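Urea carboxylase (Thermus thermophilus, PDB 3OEP) is of unknown function, a KipI-KipA homologue once mistaken for an allophanate hydrolase, and may bind ATP or act as a hydrolase. Local coordinates at residues G4-F9 with Y43-L48; A31-L36 with R53-G58; P439-G444 with P469-P474. One frame throughout, in Å; residues are numbered along the deposited sequence.

Interaction 1 of 3, residues G4-F9 with Y43-L48; sequences GFYLRF and YGVLYL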
ATOM      1  N   GLY A   4       4.090 -13.806   7.870  1.00 19.63           N
ATOM      2  CA  GLY A   4       5.395 -13.227   7.586  1.00 19.36           C
ATOM      3  C   GLY A   4       6.375 -13.359   8.726  1.00 19.71           C
ATOM      4  O   GLY A   4       5.988 -13.622   9.870  1.00 20.10           O
ATOM      5  N   PHE A   5       7.653 -13.207   8.406  1.00 17.59           N
ATOM      6  CA  PHE A   5       8.684 -13.136   9.431  1.00 20.22           C
ATOM      7  C   PHE A   5       9.870 -12.323   8.946  1.00 17.68           C
ATOM      8  O   PHE A   5      10.047 -12.106   7.738  1.00 17.48           O
ATOM      9  CB  PHE A   5       9.128 -14.534   9.889  1.00 20.21           C
ATOM     10  CG  PHE A   5       9.746 -15.373   8.805  1.00 20.92           C
ATOM     11  CD1 PHE A   5      11.111 -15.325   8.554  1.00 21.52           C
ATOM     12  CD2 PHE A   5       8.964 -16.239   8.059  1.00 24.48           C
ATOM     13  CE1 PHE A   5      11.679 -16.108   7.555  1.00 24.53           C
ATOM     14  CE2 PHE A   5       9.523 -17.026   7.060  1.00 24.73           C
ATOM     15  CZ  PHE A   5      10.881 -16.964   6.809  1.00 24.20           C
ATOM     16  N   TYR A   6      10.664 -11.869   9.909  1.00 17.02           N
ATOM     17  CA  TYR A   6      11.807 -11.015   9.658  1.00 15.10           C
ATOM     18  C   TYR A   6      13.103 -11.769   9.934  1.00 17.30           C
ATOM     19  O   TYR A   6      13.227 -12.454  10.954  1.00 18.60           O
ATOM     20  CB  TYR A   6      11.761  -9.781  10.559  1.00 15.84           C
ATOM     21  CG  TYR A   6      10.590  -8.840  10.325  1.00 13.47           C
ATOM     22  CD1 TYR A   6      10.733  -7.706   9.530  1.00 16.50           C
ATOM     23  CD2 TYR A   6       9.352  -9.075  10.921  1.00 12.96           C
ATOM     24  CE1 TYR A   6       9.668  -6.834   9.318  1.00 13.85           C
ATOM     25  CE2 TYR A   6       8.271  -8.202  10.719  1.00 12.98           C
ATOM     26  CZ  TYR A   6       8.444  -7.083   9.923  1.00 12.72           C
ATOM     27  OH  TYR A   6       7.400  -6.216   9.709  1.00 15.84           O
ATOM     28  N   LEU A   7      14.051 -11.655   9.012  1.00 16.53           N
ATOM     29  CA  LEU A   7      15.427 -12.062   9.253  1.00 17.76           C
ATOM     30  C   LEU A   7      16.246 -10.792   9.461  1.00 17.48           C
ATOM     31  O   LEU A   7      16.066  -9.801   8.743  1.00 16.21           O
ATOM     32  CB  LEU A   7      15.961 -12.869   8.075  1.00 19.22           C
ATOM     33  CG  LEU A   7      15.176 -14.140   7.740  1.00 22.36           C
ATOM     34  CD1 LEU A   7      15.834 -14.848   6.568  1.00 25.35           C
ATOM     35  CD2 LEU A   7      15.059 -15.069   8.945  1.00 26.16           C
ATOM     36  N   ARG A   8      17.122 -10.810  10.462  1.00 16.60           N
ATOM     37  CA  ARG A   8      17.864  -9.618  10.853  1.00 16.30           C
ATOM     38  C   ARG A   8      19.352  -9.947  10.884  1.00 16.38           C
ATOM     39  O   ARG A   8      19.780 -10.825  11.634  1.00 17.65           O
ATOM     40  CB  ARG A   8      17.374  -9.119  12.214  1.00 18.75           C
ATOM     41  CG  ARG A   8      15.880  -8.789  12.221  1.00 23.09           C
ATOM     42  CD  ARG A   8      15.329  -8.477  13.606  1.00 26.93           C
ATOM     43  NE  ARG A   8      13.888  -8.220  13.534  1.00 25.97           N
ATOM     44  CZ  ARG A   8      13.339  -7.074  13.122  1.00 25.30           C
ATOM     45  NH1 ARG A   8      14.093  -6.043  12.755  1.00 24.64           N
ATOM     46  NH2 ARG A   8      12.022  -6.953  13.076  1.00 26.34           N
ATOM     47  N   PHE A   9      20.120  -9.249  10.049  1.00 16.05           N
ATOM     48  CA  PHE A   9      21.537  -9.563   9.823  1.00 17.35           C
ATOM     49  C   PHE A   9      22.503  -8.563  10.452  1.00 19.67           C
ATOM     50  O   PHE A   9      23.721  -8.770  10.422  1.00 20.89           O
ATOM     51  CB  PHE A   9      21.803  -9.670   8.324  1.00 17.51           C
ATOM     52  CG  PHE A   9      20.982 -10.723   7.655  1.00 17.66           C
ATOM     53  CD1 PHE A   9      21.245 -12.065   7.876  1.00 21.78           C
ATOM     54  CD2 PHE A   9      19.922 -10.382   6.832  1.00 18.17           C
ATOM     55  CE1 PHE A   9      20.480 -13.047   7.278  1.00 24.88           C
ATOM     56  CE2 PHE A   9      19.153 -11.358   6.229  1.00 22.19           C
ATOM     57  CZ  PHE A   9      19.432 -12.694   6.449  1.00 24.42           C
ATOM     58  N   TYR A  43      17.831  -1.992   4.956  1.00 13.10           N
ATOM     59  CA  TYR A  43      18.994  -2.008   5.837  1.00 12.85           C
ATOM     60  C   TYR A  43      19.384  -3.471   6.095  1.00 13.89           C
ATOM     61  O   TYR A  43      19.491  -4.241   5.142  1.00 14.92           O
ATOM     62  CB  TYR A  43      18.713  -1.222   7.118  1.00 14.06           C
ATOM     63  CG  TYR A  43      18.130   0.134   6.838  1.00 16.95           C
ATOM     64  CD1 TYR A  43      18.945   1.198   6.479  1.00 19.73           C
ATOM     65  CD2 TYR A  43      16.755   0.350   6.910  1.00 20.17           C
ATOM     66  CE1 TYR A  43      18.405   2.445   6.201  1.00 19.69           C
ATOM     67  CE2 TYR A  43      16.212   1.587   6.640  1.00 22.30           C
ATOM     68  CZ  TYR A  43      17.043   2.629   6.287  1.00 19.93           C
ATOM     69  OH  TYR A  43      16.486   3.854   6.032  1.00 21.26           O
ATOM     70  N   GLY A  44      19.569  -3.872   7.352  1.00 16.30           N
ATOM     71  CA  GLY A  44      19.969  -5.249   7.649  1.00 16.06           C
ATOM     72  C   GLY A  44      18.826  -6.234   7.821  1.00 17.06           C
ATOM     73  O   GLY A  44      19.038  -7.332   8.312  1.00 18.79           O
ATOM     74  N   VAL A  45      17.616  -5.854   7.412  1.00 13.67           N
ATOM     75  CA  VAL A  45      16.428  -6.665   7.655  1.00 14.22           C
ATOM     76  C   VAL A  45      15.846  -7.187   6.349  1.00 14.64           C
ATOM     77  O   VAL A  45      15.789  -6.458   5.349  1.00 13.91           O
ATOM     78  CB  VAL A  45      15.348  -5.839   8.374  1.00 14.87           C
ATOM     79  CG1 VAL A  45      14.116  -6.685   8.646  1.00 19.09           C
ATOM     80  CG2 VAL A  45      15.901  -5.262   9.671  1.00 15.49           C
ATOM     81  N   LEU A  46      15.399  -8.442   6.368  1.00 14.07           N
ATOM     82  CA  LEU A  46      14.655  -9.019   5.255  1.00 13.46           C
ATOM     83  C   LEU A  46      13.319  -9.514   5.783  1.00 14.19           C
ATOM     84  O   LEU A  46      13.279 -10.326   6.703  1.00 14.75           O
ATOM     85  CB  LEU A  46      15.440 -10.175   4.625  1.00 16.04           C
ATOM     86  CG  LEU A  46      14.766 -10.934   3.482  1.00 17.18           C
ATOM     87  CD1 LEU A  46      14.420 -10.002   2.325  1.00 18.16           C
ATOM     88  CD2 LEU A  46      15.663 -12.078   3.017  1.00 19.64           C
ATOM     89  N   TYR A  47      12.232  -8.994   5.223  1.00 13.56           N
ATOM     90  CA  TYR A  47      10.891  -9.438   5.566  1.00 12.38           C
ATOM     91  C   TYR A  47      10.380 -10.372   4.476  1.00 13.57           C
ATOM     92  O   TYR A  47      10.398 -10.023   3.292  1.00 14.02           O
ATOM     93  CB  TYR A  47       9.959  -8.238   5.709  1.00 13.25           C
ATOM     94  CG  TYR A  47       8.533  -8.605   6.054  1.00 12.07           C
ATOM     95  CD1 TYR A  47       8.234  -9.249   7.251  1.00 14.81           C
ATOM     96  CD2 TYR A  47       7.479  -8.307   5.189  1.00 18.06           C
ATOM     97  CE1 TYR A  47       6.930  -9.590   7.578  1.00 15.68           C
ATOM     98  CE2 TYR A  47       6.159  -8.653   5.514  1.00 17.33           C
ATOM     99  CZ  TYR A  47       5.901  -9.294   6.712  1.00 19.67           C
ATOM    100  OH  TYR A  47       4.617  -9.648   7.073  1.00 21.45           O
ATOM    101  N   LEU A  48       9.927 -11.550   4.879  1.00 12.25           N
ATOM    102  CA  LEU A  48       9.374 -12.525   3.945  1.00 14.84           C
ATOM    103  C   LEU A  48       7.914 -12.743   4.278  1.00 16.32           C
ATOM    104  O   LEU A  48       7.569 -13.016   5.432  1.00 16.28           O
ATOM    105  CB  LEU A  48      10.148 -13.840   4.031  1.00 15.24           C
ATOM    106  CG  LEU A  48      11.640 -13.754   3.700  1.00 15.77           C
ATOM    107  CD1 LEU A  48      12.301 -15.117   3.858  1.00 18.05           C
ATOM    108  CD2 LEU A  48      11.862 -13.196   2.292  1.00 18.58           C
TER
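L46 O is held from the facing strand by two donors: L7 N donates to it at 2.8 Å, and the CA-H of Y6 adds a weaker contact. L7 O is gripped in the same way, by L46 N with an N-H...O angle of 171° and by the CA-H of V45. F5 and L48 exchange a second reciprocal pair of backbone bonds, while F9 N, bonded to G44 O at 2.8 Å, closes the ladder at its other end. Side chains therefore alternate, Y6, R8, V45 and Y47 on one face and F5, L7, L46 and L48 on the other. On the first face Y47 CD1 sits over the centre of the Y6 ring, 3.4 Å from Y6 CZ, with the two ring planes inclined at 37°. V45 CG1 meets the edge of the same ring, 3.6 Å from Y6 CD1, and R8 NH2 lies over its opposite face, toward the rim. These strands are the edge and the middle of a three-stranded antiparallel sheet in the KipI-like half of the chain. Helices 15-30 and 57-66 cover the leucine face; the tyrosine face meets the segment around P439, where Y6 OH is hydrogen-bonded to P439 O and R8 forms a salt bridge with E438. Replacing Y6 by an alanine would probably leave P439 O without this hydroxyl and open a gap between Y47 and the R8 guanidinium. On the leucine face, F5 CG stands between its backbone N and carbonyl carbon (chi1 62°), which lays one ring face over L48 CB and brings F5 CZ to 3.8 Å from L48 CD1. Near the strand's start G4 CA lies 3.7 Å from Y47 OH, and a beta carbon there would clash with that hydroxyl.

Interaction 2 of 3, residues A31-L36 with R53-G58; sequences APPPGL and RRLSRG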
ATOM      1  N   ALA A  31      13.582 -15.996  -8.786  1.00 27.65           N
ATOM      2  CA  ALA A  31      12.925 -17.289  -8.956  1.00 29.01           C
ATOM      3  C   ALA A  31      12.021 -17.571  -7.755  1.00 27.53           C
ATOM      4  O   ALA A  31      12.324 -18.435  -6.933  1.00 26.96           O
ATOM      5  CB  ALA A  31      13.972 -18.385  -9.108  1.00 28.56           C
ATOM      6  N   PRO A  32      10.900 -16.832  -7.647  1.00 26.76           N
ATOM      7  CA  PRO A  32      10.066 -16.918  -6.451  1.00 26.25           C
ATOM      8  C   PRO A  32       9.353 -18.257  -6.339  1.00 27.10           C
ATOM      9  O   PRO A  32       8.696 -18.673  -7.294  1.00 27.33           O
ATOM     10  CB  PRO A  32       9.055 -15.780  -6.640  1.00 26.78           C
ATOM     11  CG  PRO A  32       9.017 -15.535  -8.098  1.00 27.13           C
ATOM     12  CD  PRO A  32      10.400 -15.831  -8.603  1.00 27.15           C
ATOM     13  N   PRO A  33       9.494 -18.941  -5.192  1.00 26.85           N
ATOM     14  CA  PRO A  33       8.758 -20.186  -5.023  1.00 27.77           C
ATOM     15  C   PRO A  33       7.257 -19.934  -4.914  1.00 27.23           C
ATOM     16  O   PRO A  33       6.850 -18.890  -4.396  1.00 25.38           O
ATOM     17  CB  PRO A  33       9.300 -20.751  -3.708  1.00 28.66           C
ATOM     18  CG  PRO A  33       9.902 -19.623  -3.004  1.00 28.39           C
ATOM     19  CD  PRO A  33      10.351 -18.639  -4.032  1.00 27.23           C
ATOM     20  N   PRO A  34       6.438 -20.871  -5.416  1.00 27.35           N
ATOM     21  CA  PRO A  34       4.989 -20.771  -5.249  1.00 27.64           C
ATOM     22  C   PRO A  34       4.613 -20.562  -3.781  1.00 26.71           C
ATOM     23  O   PRO A  34       5.082 -21.300  -2.914  1.00 27.47           O
ATOM     24  CB  PRO A  34       4.486 -22.125  -5.754  1.00 29.49           C
ATOM     25  CG  PRO A  34       5.510 -22.567  -6.724  1.00 30.41           C
ATOM     26  CD  PRO A  34       6.821 -22.029  -6.245  1.00 29.74           C
ATOM     27  N   GLY A  35       3.798 -19.547  -3.512  1.00 25.13           N
ATOM     28  CA  GLY A  35       3.398 -19.221  -2.142  1.00 23.83           C
ATOM     29  C   GLY A  35       4.138 -18.043  -1.528  1.00 22.73           C
ATOM     30  O   GLY A  35       3.690 -17.500  -0.518  1.00 20.99           O
ATOM     31  N   LEU A  36       5.270 -17.650  -2.112  1.00 20.57           N
ATOM     32  CA  LEU A  36       5.968 -16.440  -1.669  1.00 20.08           C
ATOM     33  C   LEU A  36       5.202 -15.222  -2.165  1.00 20.87           C
ATOM     34  O   LEU A  36       4.963 -15.087  -3.367  1.00 21.48           O
ATOM     35  CB  LEU A  36       7.400 -16.389  -2.197  1.00 18.82           C
ATOM     36  CG  LEU A  36       8.208 -15.189  -1.691  1.00 18.01           C
ATOM     37  CD1 LEU A  36       8.460 -15.329  -0.195  1.00 19.58           C
ATOM     38  CD2 LEU A  36       9.508 -15.033  -2.450  1.00 19.99           C
ATOM     39  N   ARG A  53      -0.622 -21.956   3.281  1.00 31.82           N
ATOM     40  CA  ARG A  53      -1.302 -23.074   2.627  1.00 33.44           C
ATOM     41  C   ARG A  53      -0.468 -23.660   1.483  1.00 33.71           C
ATOM     42  O   ARG A  53      -0.589 -24.845   1.179  1.00 34.54           O
ATOM     43  CB  ARG A  53      -2.672 -22.641   2.099  1.00 33.38           C
ATOM     44  CG  ARG A  53      -3.654 -22.215   3.184  1.00 37.59           C
ATOM     45  N   ARG A  54       0.369 -22.837   0.851  1.00 32.34           N
ATOM     46  CA  ARG A  54       1.177 -23.280  -0.294  1.00 33.02           C
ATOM     47  C   ARG A  54       2.663 -23.423   0.012  1.00 32.59           C
ATOM     48  O   ARG A  54       3.351 -24.218  -0.623  1.00 33.28           O
ATOM     49  CB  ARG A  54       0.997 -22.328  -1.473  1.00 33.88           C
ATOM     50  CG  ARG A  54      -0.259 -22.582  -2.288  1.00 39.41           C
ATOM     51  CD  ARG A  54      -0.374 -21.577  -3.413  1.00 42.83           C
ATOM     52  NE  ARG A  54      -0.545 -20.224  -2.890  1.00 46.17           N
ATOM     53  CZ  ARG A  54      -0.289 -19.101  -3.562  1.00 47.73           C
ATOM     54  NH1 ARG A  54      -0.487 -17.927  -2.970  1.00 47.57           N
ATOM     55  NH2 ARG A  54       0.163 -19.137  -4.813  1.00 49.31           N
ATOM     56  N   LEU A  55       3.155 -22.643   0.971  1.00 30.75           N
ATOM     57  CA  LEU A  55       4.569 -22.635   1.316  1.00 29.75           C
ATOM     58  C   LEU A  55       4.723 -22.583   2.827  1.00 30.76           C
ATOM     59  O   LEU A  55       4.275 -21.640   3.459  1.00 31.20           O
ATOM     60  CB  LEU A  55       5.238 -21.415   0.677  1.00 28.53           C
ATOM     61  CG  LEU A  55       6.732 -21.197   0.891  1.00 26.52           C
ATOM     62  CD1 LEU A  55       7.532 -22.430   0.495  1.00 27.28           C
ATOM     63  CD2 LEU A  55       7.187 -19.966   0.105  1.00 24.56           C
ATOM     64  N   SER A  56       5.341 -23.603   3.411  1.00 30.97           N
ATOM     65  CA  SER A  56       5.577 -23.606   4.856  1.00 30.96           C
ATOM     66  C   SER A  56       6.782 -22.735   5.199  1.00 29.91           C
ATOM     67  O   SER A  56       7.684 -22.555   4.377  1.00 27.27           O
ATOM     68  CB  SER A  56       5.796 -25.033   5.367  1.00 32.83           C
ATOM     69  OG  SER A  56       6.980 -25.595   4.829  1.00 34.35           O
ATOM     70  N   ARG A  57       6.802 -22.204   6.419  1.00 28.29           N
ATOM     71  CA  ARG A  57       7.951 -21.449   6.901  1.00 28.45           C
ATOM     72  C   ARG A  57       9.224 -22.291   6.826  1.00 28.15           C
ATOM     73  O   ARG A  57      10.274 -21.800   6.419  1.00 26.85           O
ATOM     74  CB  ARG A  57       7.734 -20.995   8.344  1.00 29.74           C
ATOM     75  CG  ARG A  57       8.852 -20.114   8.891  1.00 30.98           C
ATOM     76  CD  ARG A  57       8.632 -19.788  10.357  1.00 38.06           C
ATOM     77  NE  ARG A  57       8.607 -20.996  11.178  1.00 42.41           N
ATOM     78  CZ  ARG A  57       8.250 -21.038  12.462  1.00 45.62           C
ATOM     79  NH1 ARG A  57       7.881 -19.932  13.104  1.00 44.49           N
ATOM     80  NH2 ARG A  57       8.261 -22.197  13.110  1.00 43.72           N
ATOM     81  N   GLY A  58       9.118 -23.557   7.226  1.00 29.65           N
ATOM     82  CA  GLY A  58      10.255 -24.470   7.203  1.00 29.39           C
ATOM     83  C   GLY A  58      10.803 -24.704   5.808  1.00 28.11           C
ATOM     84  O   GLY A  58      12.021 -24.704   5.605  1.00 27.11           O
TER
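The type II beta turn from P33 to L36, in the connection between helix 15-30 and strand 36-42, packs against L55 and R54 in the segment that leads into helix 57-66. The turn is closed by its own bond from L36 N to P33 O at 3.0 Å, and no hydrogen bond crosses to the other segment. L55 supplies most of the apolar contact. With its CG anti to the backbone N (chi1 -180°), it sends CD2 against the turn, 3.7 Å from L36 N and 4.1 Å from P33 CG, the leucine branch crossing the proline ring at a slant. Its CB rests 3.6 Å from P34 O. G35 has a positive phi of 102°, and a side chain on it would run into both P34 O and L55 CB, so the turn can come close only with a bare CA. R54 covers that CA from another direction: a bend at chi3 (-65°) folds the chain back until one guanidinium face lies over G35, CZ being 4.0 Å from G35 CA. This is packing on a flat face. Beyond the contact, S56 OG caps the N-terminus of helix 57-66 through R59 N. L55 touches L60 of that helix, P33 bridges L63 and L28 of the two helices, and a backbone bond ties G35 to D51, just past strand 45-50.

Interaction 3 of 3, residues P439-G444 with P469-P474; sequences PTPLGG and PALVDP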
ATOM      1  N   PRO A 439      10.289  -3.140   6.734  1.00 12.53           N
ATOM      2  CA  PRO A 439       9.098  -3.506   5.996  1.00 12.76           C
ATOM      3  C   PRO A 439       7.888  -3.673   6.901  1.00 13.75           C
ATOM      4  O   PRO A 439       7.992  -4.255   7.988  1.00 14.94           O
ATOM      5  CB  PRO A 439       9.483  -4.835   5.347  1.00 13.33           C
ATOM      6  CG  PRO A 439      10.975  -4.789   5.273  1.00 13.97           C
ATOM      7  CD  PRO A 439      11.395  -4.085   6.496  1.00 14.13           C
ATOM      8  N   THR A 440       6.753  -3.157   6.446  1.00 13.03           N
ATOM      9  CA  THR A 440       5.525  -3.189   7.227  1.00 13.22           C
ATOM     10  C   THR A 440       4.813  -4.535   7.071  1.00 14.89           C
ATOM     11  O   THR A 440       4.713  -5.063   5.963  1.00 15.27           O
ATOM     12  CB  THR A 440       4.575  -2.073   6.792  1.00 12.96           C
ATOM     13  OG1 THR A 440       4.354  -2.160   5.382  1.00 16.69           O
ATOM     14  CG2 THR A 440       5.182  -0.710   7.132  1.00 13.43           C
ATOM     15  N   PRO A 441       4.327  -5.098   8.187  1.00 16.19           N
ATOM     16  CA  PRO A 441       3.545  -6.335   8.146  1.00 16.80           C
ATOM     17  C   PRO A 441       2.055  -6.044   8.008  1.00 16.04           C
ATOM     18  O   PRO A 441       1.571  -5.116   8.641  1.00 15.30           O
ATOM     19  CB  PRO A 441       3.839  -6.955   9.510  1.00 16.09           C
ATOM     20  CG  PRO A 441       4.045  -5.798  10.420  1.00 18.94           C
ATOM     21  CD  PRO A 441       4.562  -4.649   9.569  1.00 14.84           C
ATOM     22  N   LEU A 442       1.337  -6.819   7.193  1.00 18.15           N
ATOM     23  CA  LEU A 442      -0.116  -6.649   7.063  1.00 18.67           C
ATOM     24  C   LEU A 442      -0.765  -6.954   8.411  1.00 16.12           C
ATOM     25  O   LEU A 442      -0.483  -7.987   9.016  1.00 18.99           O
ATOM     26  CB  LEU A 442      -0.686  -7.565   5.975  1.00 20.04           C
ATOM     27  CG  LEU A 442      -2.154  -7.374   5.579  1.00 24.11           C
ATOM     28  CD1 LEU A 442      -2.399  -5.984   4.996  1.00 23.37           C
ATOM     29  CD2 LEU A 442      -2.574  -8.453   4.582  1.00 25.81           C
ATOM     30  N   GLY A 443      -1.608  -6.044   8.891  1.00 14.83           N
ATOM     31  CA  GLY A 443      -2.235  -6.195  10.199  1.00 14.65           C
ATOM     32  C   GLY A 443      -1.381  -5.663  11.332  1.00 12.84           C
ATOM     33  O   GLY A 443      -1.770  -5.747  12.494  1.00 13.05           O
ATOM     34  N   GLY A 444      -0.222  -5.095  11.006  1.00 13.21           N
ATOM     35  CA  GLY A 444       0.627  -4.484  12.024  1.00 13.41           C
ATOM     36  C   GLY A 444      -0.100  -3.407  12.810  1.00 13.17           C
ATOM     37  O   GLY A 444      -0.778  -2.558  12.226  1.00 13.55           O
ATOM     38  N   PRO A 469       4.197  -3.298  18.014  1.00 14.27           N
ATOM     39  CA  PRO A 469       4.297  -4.269  19.117  1.00 14.92           C
ATOM     40  C   PRO A 469       3.391  -5.486  18.953  1.00 14.99           C
ATOM     41  O   PRO A 469       3.616  -6.517  19.595  1.00 15.41           O
ATOM     42  CB  PRO A 469       3.888  -3.452  20.348  1.00 14.50           C
ATOM     43  CG  PRO A 469       3.065  -2.330  19.807  1.00 16.16           C
ATOM     44  CD  PRO A 469       3.679  -1.998  18.477  1.00 14.26           C
ATOM     45  N   ALA A 470       2.375  -5.362  18.106  1.00 13.79           N
ATOM     46  CA  ALA A 470       1.424  -6.431  17.880  1.00 13.52           C
ATOM     47  C   ALA A 470       0.984  -6.463  16.424  1.00 13.30           C
ATOM     48  O   ALA A 470       1.228  -5.514  15.667  1.00 12.71           O
ATOM     49  CB  ALA A 470       0.219  -6.257  18.793  1.00 13.78           C
ATOM     50  N   LEU A 471       0.353  -7.573  16.056  1.00 12.85           N
ATOM     51  CA  LEU A 471      -0.256  -7.780  14.752  1.00 13.95           C
ATOM     52  C   LEU A 471      -1.670  -8.286  14.963  1.00 14.62           C
ATOM     53  O   LEU A 471      -1.898  -9.151  15.806  1.00 16.61           O
ATOM     54  CB  LEU A 471       0.501  -8.854  13.960  1.00 16.89           C
ATOM     55  CG  LEU A 471       2.019  -8.795  13.869  1.00 21.69           C
ATOM     56  CD1 LEU A 471       2.551 -10.053  13.181  1.00 26.79           C
ATOM     57  CD2 LEU A 471       2.445  -7.553  13.128  1.00 24.17           C
ATOM     58  N   VAL A 472      -2.621  -7.775  14.188  1.00 13.55           N
ATOM     59  CA  VAL A 472      -3.947  -8.385  14.150  1.00 13.52           C
ATOM     60  C   VAL A 472      -3.864  -9.702  13.380  1.00 14.82           C
ATOM     61  O   VAL A 472      -3.278  -9.767  12.290  1.00 16.53           O
ATOM     62  CB  VAL A 472      -4.991  -7.462  13.501  1.00 13.57           C
ATOM     63  CG1 VAL A 472      -6.332  -8.191  13.338  1.00 13.46           C
ATOM     64  CG2 VAL A 472      -5.160  -6.193  14.340  1.00 14.77           C
ATOM     65  N   ASP A 473      -4.441 -10.746  13.962  1.00 14.32           N
ATOM     66  CA  ASP A 473      -4.514 -12.069  13.346  1.00 15.51           C
ATOM     67  C   ASP A 473      -5.105 -11.944  11.938  1.00 16.52           C
ATOM     68  O   ASP A 473      -6.144 -11.321  11.771  1.00 15.85           O
ATOM     69  CB  ASP A 473      -5.388 -12.975  14.212  1.00 16.43           C
ATOM     70  CG  ASP A 473      -5.290 -14.438  13.829  1.00 21.07           C
ATOM     71  OD1 ASP A 473      -4.866 -15.251  14.687  1.00 23.96           O
ATOM     72  OD2 ASP A 473      -5.640 -14.788  12.686  1.00 21.94           O
ATOM     73  N   PRO A 474      -4.440 -12.532  10.924  1.00 19.30           N
ATOM     74  CA  PRO A 474      -4.953 -12.412   9.550  1.00 20.26           C
ATOM     75  C   PRO A 474      -6.408 -12.863   9.383  1.00 20.22           C
ATOM     76  O   PRO A 474      -7.111 -12.346   8.511  1.00 21.16           O
ATOM     77  CB  PRO A 474      -4.005 -13.303   8.732  1.00 21.84           C
ATOM     78  CG  PRO A 474      -3.298 -14.148   9.716  1.00 24.24           C
ATOM     79  CD  PRO A 474      -3.217 -13.351  10.975  1.00 20.11           C
TER
HETATM   80  O   HOH W   1      -2.011 -10.220   9.926  1.00 25.73           O
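L471 lays its CD2 methyl on the P441 ring, 3.6 Å from P441 CG, the two side chains crossing at about a right angle. The same methyl reaches the turn backbone, 3.7 Å from G444 CA, because CG stands beside the backbone N of L471 (chi1 -48°). The contact belongs to the cyclophilin-like domain of the KipA-like half, where a type II beta turn from P441 to G444 leads into strand 444-447 and meets the end of the neighbouring strand 467-472. G444 N bonds to P441 O at 3.0 Å to close the turn. Where turn becomes strand, G444 and L471 form an antiparallel non-hydrogen-bonded pair, flanked on one side by backbone bonding between A470 and V445 and on the other by V472 N, which donates to G443 O at 2.8 Å. That bond is straight at the hydrogen (167°), but the donor is tilted 35° out of the carbonyl plane. L471 CA, 3.4 Å from G443 O, adds a CA-H...O contact, and V472 CB packs close beside the same oxygen. G443 adopts a positive phi, and a beta carbon there would collide with V472 O as well as with the carbonyl of L442. Both glycines of the turn are buried and also share backbone bonds with L456 of the strand on their far side, while V472 and A470 turn their side chains to L394 of strand 390-396. Beyond the last direct bond a water joins the two segments, giving one hydrogen to L442 O at 2.9 Å and the other to V472 O at 2.7 Å.

Interactions 1 and 2 belong to the same alpha/beta unit: strand 45-50 runs on toward helix 57-66, and F5 CE2 touches R57 CG at 3.7 Å. Both are partly buried, the second with a larger share of exposed residues, but their chemistry differs: a regular strand ladder in the first, and in the second a packing of turn against leucine and arginine that no hydrogen bond crosses. Interaction 3 is buried and lies in the KipA-like half, mixing one direct backbone bond with a water bridge. It meets interaction 1 across the boundary between the two halves, where Y47 OH packs on P441 CA at 3.6 Å. Interactions 2 and 3 stay about 10 Å apart at their nearest atoms.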